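PDB 6WCT: guanylate kinase from Stenotrophomonas maltophilia, which catalyses transfer of a phosphate group from ATP to GMP, giving GDP and ADP, and is probably essential for recycling GMP and, indirectly, cGMP. Local coordinates for residues A[55-60]-A[95-100]; A[136-141]-A[171-176]. All coordinates share one frame; numbering follows the deposited sequence.

Interaction 1 of 2, residues A[55-60]-A[95-100]; sequences FTSRAM and GDWKGT. With 5GP (guanosine-5'-monophosphate), chain E.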
loop_
_atom_site.group_PDB
_atom_site.type_symbol
_atom_site.label_atom_id
_atom_site.label_comp_id
_atom_site.label_asym_id
_atom_site.label_seq_id
_atom_site.Cartn_x
_atom_site.Cartn_y
_atom_site.Cartn_z
ATOM N N PHE A 55 2.431 -27.862 2.634
ATOM C CA PHE A 55 3.004 -29.194 2.764
ATOM C C PHE A 55 4.515 -29.068 2.941
ATOM O O PHE A 55 5.133 -28.131 2.437
ATOM C CB PHE A 55 2.694 -30.042 1.520
ATOM C CG PHE A 55 1.290 -30.570 1.487
ATOM C CD1 PHE A 55 0.233 -29.751 1.115
ATOM C CD2 PHE A 55 1.023 -31.874 1.848
ATOM C CE1 PHE A 55 -1.051 -30.218 1.115
ATOM C CE2 PHE A 55 -0.266 -32.357 1.842
ATOM C CZ PHE A 55 -1.306 -31.519 1.488
ATOM N N THR A 56 5.109 -30.000 3.687
ATOM C CA THR A 56 6.559 -30.037 3.809
ATOM C C THR A 56 6.980 -31.459 4.105
ATOM O O THR A 56 6.263 -32.200 4.782
ATOM C CB THR A 56 7.083 -29.115 4.920
ATOM O OG1 THR A 56 8.507 -29.085 4.887
ATOM C CG2 THR A 56 6.669 -29.644 6.288
ATOM N N SER A 57 8.147 -31.843 3.586
ATOM C CA SER A 57 8.728 -33.128 3.930
ATOM C C SER A 57 9.773 -33.012 5.026
ATOM O O SER A 57 10.371 -34.024 5.396
ATOM C CB SER A 57 9.330 -33.803 2.691
ATOM O OG SER A 57 10.443 -33.068 2.194
ATOM N N ARG A 58 10.029 -31.807 5.532
ATOM C CA ARG A 58 10.963 -31.673 6.637
ATOM C C ARG A 58 10.373 -32.296 7.901
ATOM O O ARG A 58 9.156 -32.457 8.042
ATOM C CB ARG A 58 11.341 -30.207 6.870
ATOM C CG ARG A 58 10.340 -29.353 7.652
ATOM C CD ARG A 58 11.144 -28.351 8.476
ATOM N NE ARG A 58 10.419 -27.171 8.943
ATOM C CZ ARG A 58 9.612 -27.167 9.996
ATOM N NH1 ARG A 58 9.390 -28.294 10.666
ATOM N NH2 ARG A 58 9.021 -26.045 10.378
ATOM N N ALA A 59 11.262 -32.699 8.801
ATOM C CA ALA A 59 10.846 -33.315 10.054
ATOM C C ALA A 59 10.148 -32.298 10.952
ATOM O O ALA A 59 10.473 -31.111 10.955
ATOM C CB ALA A 59 12.050 -33.927 10.779
ATOM N N MET A 60 9.188 -32.784 11.728
ATOM C CA MET A 60 8.464 -31.941 12.668
ATOM C C MET A 60 9.392 -31.460 13.774
ATOM O O MET A 60 10.232 -32.210 14.276
ATOM C CB MET A 60 7.312 -32.737 13.289
ATOM C CG MET A 60 6.154 -33.031 12.351
ATOM S SD MET A 60 4.859 -33.968 13.186
ATOM C CE MET A 60 4.096 -32.621 14.079
ATOM N N GLY A 95 17.087 -27.637 2.258
ATOM C CA GLY A 95 17.261 -29.080 2.211
ATOM C C GLY A 95 16.029 -29.931 2.448
ATOM O O GLY A 95 16.164 -31.131 2.707
ATOM N N ASP A 96 14.830 -29.363 2.320
ATOM C CA ASP A 96 13.599 -30.143 2.365
ATOM C C ASP A 96 12.591 -29.506 1.423
ATOM O O ASP A 96 12.728 -28.349 1.030
ATOM C CB ASP A 96 13.014 -30.216 3.781
ATOM C CG ASP A 96 13.809 -31.121 4.708
ATOM O OD1 ASP A 96 13.742 -32.369 4.558
ATOM O OD2 ASP A 96 14.508 -30.568 5.593
ATOM N N TRP A 97 11.570 -30.278 1.073
ATOM C CA TRP A 97 10.496 -29.791 0.219
ATOM C C TRP A 97 9.501 -28.926 0.993
ATOM O O TRP A 97 9.129 -29.238 2.126
ATOM C CB TRP A 97 9.748 -30.965 -0.397
ATOM C CG TRP A 97 10.525 -31.721 -1.420
ATOM C CD1 TRP A 97 10.909 -33.034 -1.352
ATOM C CD2 TRP A 97 11.014 -31.224 -2.666
ATOM N NE1 TRP A 97 11.606 -33.378 -2.480
ATOM C CE2 TRP A 97 11.685 -32.286 -3.304
ATOM C CE3 TRP A 97 10.954 -29.982 -3.306
ATOM C CZ2 TRP A 97 12.295 -32.144 -4.551
ATOM C CZ3 TRP A 97 11.555 -29.842 -4.543
ATOM C CH2 TRP A 97 12.219 -30.918 -5.153
ATOM N N LYS A 98 9.050 -27.852 0.355
ATOM C CA LYS A 98 7.947 -27.032 0.827
ATOM C C LYS A 98 7.034 -26.749 -0.358
ATOM O O LYS A 98 7.493 -26.649 -1.497
ATOM C CB LYS A 98 8.438 -25.712 1.442
ATOM C CG LYS A 98 9.243 -25.870 2.724
ATOM C CD LYS A 98 8.385 -25.641 3.949
ATOM C CE LYS A 98 9.105 -26.104 5.205
ATOM N NZ LYS A 98 10.084 -25.102 5.687
ATOM N N GLY A 99 5.736 -26.652 -0.092
ATOM C CA GLY A 99 4.796 -26.478 -1.176
ATOM C C GLY A 99 3.393 -26.041 -0.803
ATOM O O GLY A 99 2.837 -26.428 0.234
ATOM N N THR A 100 2.807 -25.238 -1.684
ATOM C CA THR A 100 1.415 -24.828 -1.595
ATOM C C THR A 100 0.619 -25.729 -2.525
ATOM O O THR A 100 0.861 -25.735 -3.737
ATOM C CB THR A 100 1.239 -23.372 -2.028
ATOM O OG1 THR A 100 2.027 -22.510 -1.205
ATOM C CG2 THR A 100 -0.215 -22.976 -1.939
HETATM P P 5GP E . 10.388 -23.348 8.351
HETATM O O1P 5GP E . 8.986 -23.557 8.866
HETATM O O2P 5GP E . 11.382 -22.802 9.376
HETATM O O3P 5GP E . 10.994 -24.549 7.669
HETATM O "O5'" 5GP E . 10.304 -22.294 7.184
HETATM C "C5'" 5GP E . 11.355 -22.173 6.247
HETATM C "C4'" 5GP E . 10.935 -21.285 5.115
HETATM O "O4'" 5GP E . 10.055 -22.030 4.233
HETATM C "C3'" 5GP E . 10.143 -20.037 5.550
HETATM O "O3'" 5GP E . 10.581 -18.901 4.816
HETATM C "C2'" 5GP E . 8.723 -20.359 5.107
HETATM O "O2'" 5GP E . 7.924 -19.234 4.814
HETATM C "C1'" 5GP E . 8.991 -21.196 3.871
HETATM N N9 5GP E . 7.856 -22.002 3.452
HETATM C C8 5GP E . 6.818 -22.418 4.244
HETATM N N7 5GP E . 5.837 -22.952 3.567
HETATM C C5 5GP E . 6.262 -22.898 2.249
HETATM C C6 5GP E . 5.612 -23.274 1.060
HETATM O O6 5GP E . 4.484 -23.752 0.964
HETATM N N1 5GP E . 6.374 -23.003 -0.064
HETATM C C2 5GP E . 7.621 -22.429 -0.048
HETATM N N2 5GP E . 8.210 -22.211 -1.231
HETATM N N3 5GP E . 8.244 -22.072 1.071
HETATM C C4 5GP E . 7.513 -22.326 2.169
HETATM O O HOH W 1 14.213 -32.432 8.196
#
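F55 and G99 form an antiparallel hydrogen-bonded pair: F55 N gives a fairly straight bond to G99 O (2.8 Å, 160° at the hydrogen), and G99 N returns one to F55 O. T56 and K98 follow as the non-hydrogen-bonded pair. After T56 the first segment leaves the strand; W97 O takes two donors, T56 OG1 (2.8 Å) and S57 N (3.1 Å). The threonine hydroxyl, anti to its own nitrogen (chi1 -174°), also accepts from R58 N, an ST turn that starts the bend. S57 OG in turn receives W97 N (3.2 Å) and lies at the edge of the indole, whose NE1 is bonded to E79.

K98 runs alongside T56, its CE 3.1 Å from T56 OG1, while the D96 carboxylate lies against R58 CB. A water accepts from A59 N and donates to D96 OD2.

The charged ends serve the nucleotide. R58 NH2 donates to O1P of GMP (2.9 Å, 165°) and is also salt-bridged to E64; its NH1 is tied to A59 O in the guanidinium plane. K98 packs its CB over a face of the guanine, 3.6 Å from C4 of GMP, and runs on toward the phosphate, where its NZ is too crowded to place with confidence. Strand, turn and basic side chains together build one wall of the GMP-binding site in the small mixed sheet of guanylate kinase.

Interaction 2 of 2, residues A[136-141]-A[171-176]; sequences TVFILP and DEMLHF. With 5GP (guanosine-5'-monophosphate), chain E.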
loop_
_atom_site.group_PDB
_atom_site.type_symbol
_atom_site.label_atom_id
_atom_site.label_comp_id
_atom_site.label_asym_id
_atom_site.label_seq_id
_atom_site.Cartn_x
_atom_site.Cartn_y
_atom_site.Cartn_z
ATOM N N THR A 136 3.057 -8.645 -2.374
ATOM C CA THR A 136 4.101 -9.380 -1.652
ATOM C C THR A 136 4.755 -8.490 -0.596
ATOM O O THR A 136 5.079 -7.334 -0.871
ATOM C CB THR A 136 5.150 -9.940 -2.619
ATOM O OG1 THR A 136 5.848 -8.860 -3.228
ATOM C CG2 THR A 136 4.482 -10.790 -3.757
ATOM N N VAL A 137 4.928 -9.035 0.611
ATOM C CA VAL A 137 5.439 -8.311 1.772
ATOM C C VAL A 137 6.582 -9.103 2.399
ATOM O O VAL A 137 6.462 -10.314 2.602
ATOM C CB VAL A 137 4.339 -8.087 2.830
ATOM C CG1 VAL A 137 4.891 -7.255 4.015
ATOM C CG2 VAL A 137 3.064 -7.473 2.204
ATOM N N PHE A 138 7.667 -8.422 2.770
ATOM C CA PHE A 138 8.749 -9.084 3.487
ATOM C C PHE A 138 8.854 -8.510 4.892
ATOM O O PHE A 138 8.801 -7.292 5.082
ATOM C CB PHE A 138 10.112 -8.941 2.787
ATOM C CG PHE A 138 11.081 -10.043 3.156
ATOM C CD1 PHE A 138 11.847 -9.960 4.300
ATOM C CD2 PHE A 138 11.194 -11.177 2.367
ATOM C CE1 PHE A 138 12.712 -10.985 4.645
ATOM C CE2 PHE A 138 12.060 -12.201 2.703
ATOM C CZ PHE A 138 12.818 -12.106 3.846
ATOM N N ILE A 139 9.001 -9.390 5.876
ATOM C CA ILE A 139 9.094 -8.968 7.274
ATOM C C ILE A 139 10.503 -9.265 7.747
ATOM O O ILE A 139 10.982 -10.403 7.637
ATOM C CB ILE A 139 8.023 -9.635 8.152
ATOM C CG1 ILE A 139 6.628 -9.230 7.633
ATOM C CG2 ILE A 139 8.205 -9.250 9.609
ATOM C CD1 ILE A 139 5.457 -9.707 8.465
ATOM N N LEU A 140 11.178 -8.230 8.229
ATOM C CA LEU A 140 12.533 -8.302 8.723
ATOM C C LEU A 140 12.524 -8.267 10.241
ATOM O O LEU A 140 11.677 -7.595 10.840
ATOM C CB LEU A 140 13.389 -7.137 8.208
ATOM C CG LEU A 140 13.704 -7.080 6.702
ATOM C CD1 LEU A 140 14.571 -5.859 6.384
ATOM C CD2 LEU A 140 14.386 -8.360 6.247
ATOM N N PRO A 141 13.433 -9.023 10.851
ATOM C CA PRO A 141 13.637 -8.924 12.289
ATOM C C PRO A 141 14.345 -7.627 12.632
ATOM O O PRO A 141 15.037 -7.044 11.786
ATOM C CB PRO A 141 14.519 -10.148 12.603
ATOM C CG PRO A 141 15.276 -10.372 11.344
ATOM C CD PRO A 141 14.296 -10.048 10.239
ATOM N N ASP A 171 20.191 -16.259 4.203
ATOM C CA ASP A 171 19.970 -16.628 2.807
ATOM C C ASP A 171 18.594 -16.192 2.329
ATOM O O ASP A 171 18.445 -15.749 1.187
ATOM C CB ASP A 171 20.152 -18.132 2.610
ATOM C CG ASP A 171 21.601 -18.582 2.792
ATOM O OD1 ASP A 171 22.524 -17.784 2.525
ATOM O OD2 ASP A 171 21.812 -19.738 3.203
ATOM N N GLU A 172 17.564 -16.327 3.179
ATOM C CA GLU A 172 16.234 -15.891 2.761
ATOM C C GLU A 172 16.177 -14.375 2.650
ATOM O O GLU A 172 15.609 -13.843 1.693
ATOM C CB GLU A 172 15.145 -16.418 3.713
ATOM C CG GLU A 172 14.818 -17.923 3.589
ATOM C CD GLU A 172 13.738 -18.391 4.582
ATOM O OE1 GLU A 172 12.856 -17.570 4.925
ATOM O OE2 GLU A 172 13.769 -19.569 5.033
ATOM N N MET A 173 16.770 -13.667 3.616
ATOM C CA MET A 173 16.725 -12.213 3.648
ATOM C C MET A 173 17.501 -11.564 2.507
ATOM O O MET A 173 17.207 -10.412 2.163
ATOM C CB MET A 173 17.244 -11.691 5.000
ATOM C CG MET A 173 16.344 -12.053 6.169
ATOM S SD MET A 173 16.860 -11.266 7.721
ATOM C CE MET A 173 18.368 -12.163 8.102
ATOM N N LEU A 174 18.463 -12.273 1.903
ATOM C CA LEU A 174 19.197 -11.724 0.762
ATOM C C LEU A 174 18.275 -11.380 -0.402
ATOM O O LEU A 174 18.653 -10.571 -1.258
ATOM C CB LEU A 174 20.250 -12.717 0.268
ATOM C CG LEU A 174 21.584 -12.885 0.993
ATOM C CD1 LEU A 174 22.305 -14.093 0.402
ATOM C CD2 LEU A 174 22.434 -11.613 0.863
ATOM N N HIS A 175 17.076 -11.975 -0.450
ATOM C CA HIS A 175 16.121 -11.785 -1.536
ATOM C C HIS A 175 14.995 -10.835 -1.174
ATOM O O HIS A 175 13.960 -10.848 -1.844
ATOM C CB HIS A 175 15.536 -13.128 -1.967
ATOM C CG HIS A 175 16.514 -14.031 -2.651
ATOM N ND1 HIS A 175 16.689 -14.040 -4.016
ATOM C CD2 HIS A 175 17.416 -14.906 -2.151
ATOM C CE1 HIS A 175 17.620 -14.919 -4.333
ATOM N NE2 HIS A 175 18.088 -15.448 -3.218
ATOM N N PHE A 176 15.145 -10.054 -0.095
ATOM C CA PHE A 176 14.080 -9.152 0.332
ATOM C C PHE A 176 13.717 -8.158 -0.757
ATOM O O PHE A 176 12.581 -7.680 -0.807
ATOM C CB PHE A 176 14.501 -8.382 1.597
ATOM C CG PHE A 176 15.339 -7.169 1.297
ATOM C CD1 PHE A 176 16.696 -7.305 1.048
ATOM C CD2 PHE A 176 14.764 -5.909 1.192
ATOM C CE1 PHE A 176 17.481 -6.215 0.722
ATOM C CE2 PHE A 176 15.538 -4.812 0.856
ATOM C CZ PHE A 176 16.897 -4.959 0.623
HETATM P P 5GP E . 10.388 -23.348 8.351
HETATM O O1P 5GP E . 8.986 -23.557 8.866
HETATM O O2P 5GP E . 11.382 -22.802 9.376
HETATM O O3P 5GP E . 10.994 -24.549 7.669
HETATM O "O5'" 5GP E . 10.304 -22.294 7.184
HETATM C "C5'" 5GP E . 11.355 -22.173 6.247
HETATM C "C4'" 5GP E . 10.935 -21.285 5.115
HETATM O "O4'" 5GP E . 10.055 -22.030 4.233
HETATM C "C3'" 5GP E . 10.143 -20.037 5.550
HETATM O "O3'" 5GP E . 10.581 -18.901 4.816
HETATM C "C2'" 5GP E . 8.723 -20.359 5.107
HETATM O "O2'" 5GP E . 7.924 -19.234 4.814
HETATM C "C1'" 5GP E . 8.991 -21.196 3.871
HETATM N N9 5GP E . 7.856 -22.002 3.452
HETATM C C8 5GP E . 6.818 -22.418 4.244
HETATM N N7 5GP E . 5.837 -22.952 3.567
HETATM C C5 5GP E . 6.262 -22.898 2.249
HETATM C C6 5GP E . 5.612 -23.274 1.060
HETATM O O6 5GP E . 4.484 -23.752 0.964
HETATM N N1 5GP E . 6.374 -23.003 -0.064
HETATM C C2 5GP E . 7.621 -22.429 -0.048
HETATM N N2 5GP E . 8.210 -22.211 -1.231
HETATM N N3 5GP E . 8.244 -22.072 1.071
HETATM C C4 5GP E . 7.513 -22.326 2.169
#
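F138 reaches from strand 136-140 to the last part of helix 159-173, its side chain crossing those of M173 and F176 at about a right angle. CB of F176 stands over one ring face, 4.2 Å from the centroid and 14° off the normal, a CH-pi contact; F138 CZ comes to 3.9 Å from M173 CA. With CG anti to its backbone N (chi1 -156°), F138 fits against the type I turn M173-F176, held by F176 N bonding to M173 O. F179 adds an edge-to-face ring contact to F138.

This is strand-to-helix packing of the P-loop NTPase fold: 136-140 is a strand of the parallel sheet, bonded to neighbours on both sides, and P30 of the predicted ATP-binding loop touches both F138 and M173. Next along the strand, L140 CD2 meets M173 SD at 4.1 Å, and I217 of the second subunit packs on the same leucine. P141 follows, its CD 3.8 Å from M173 SD, which the extended chi2 (-173°) carries to the proline. One residue before M173, E172 OE1 accepts from O3' of GMP (2.6 Å), while its OE2 is hydrogen-bonded to H94.

In the fold
Along the chain the two contacts come in series, interaction 1 closing before interaction 2 opens. They belong to different sheets: strands 55-56 and 96-101, in interaction 1, to the small mixed sheet, strand 135-140 to the five-stranded parallel one, against which segment 171-176, on helix 159-173, packs. Their centres are 19 Å apart and their nearest atoms about 7 Å, with no touch; GMP bridges the interval. Interaction 1 bonds its phosphate through R58 and packs K98 on its base; interaction 2 bonds the ribose 3'-hydroxyl. The nucleotide thus lies between a GMP-binding part and the P-loop core, as in other guanylate kinases, whose GMP-binding domain closes on the core when substrates bind.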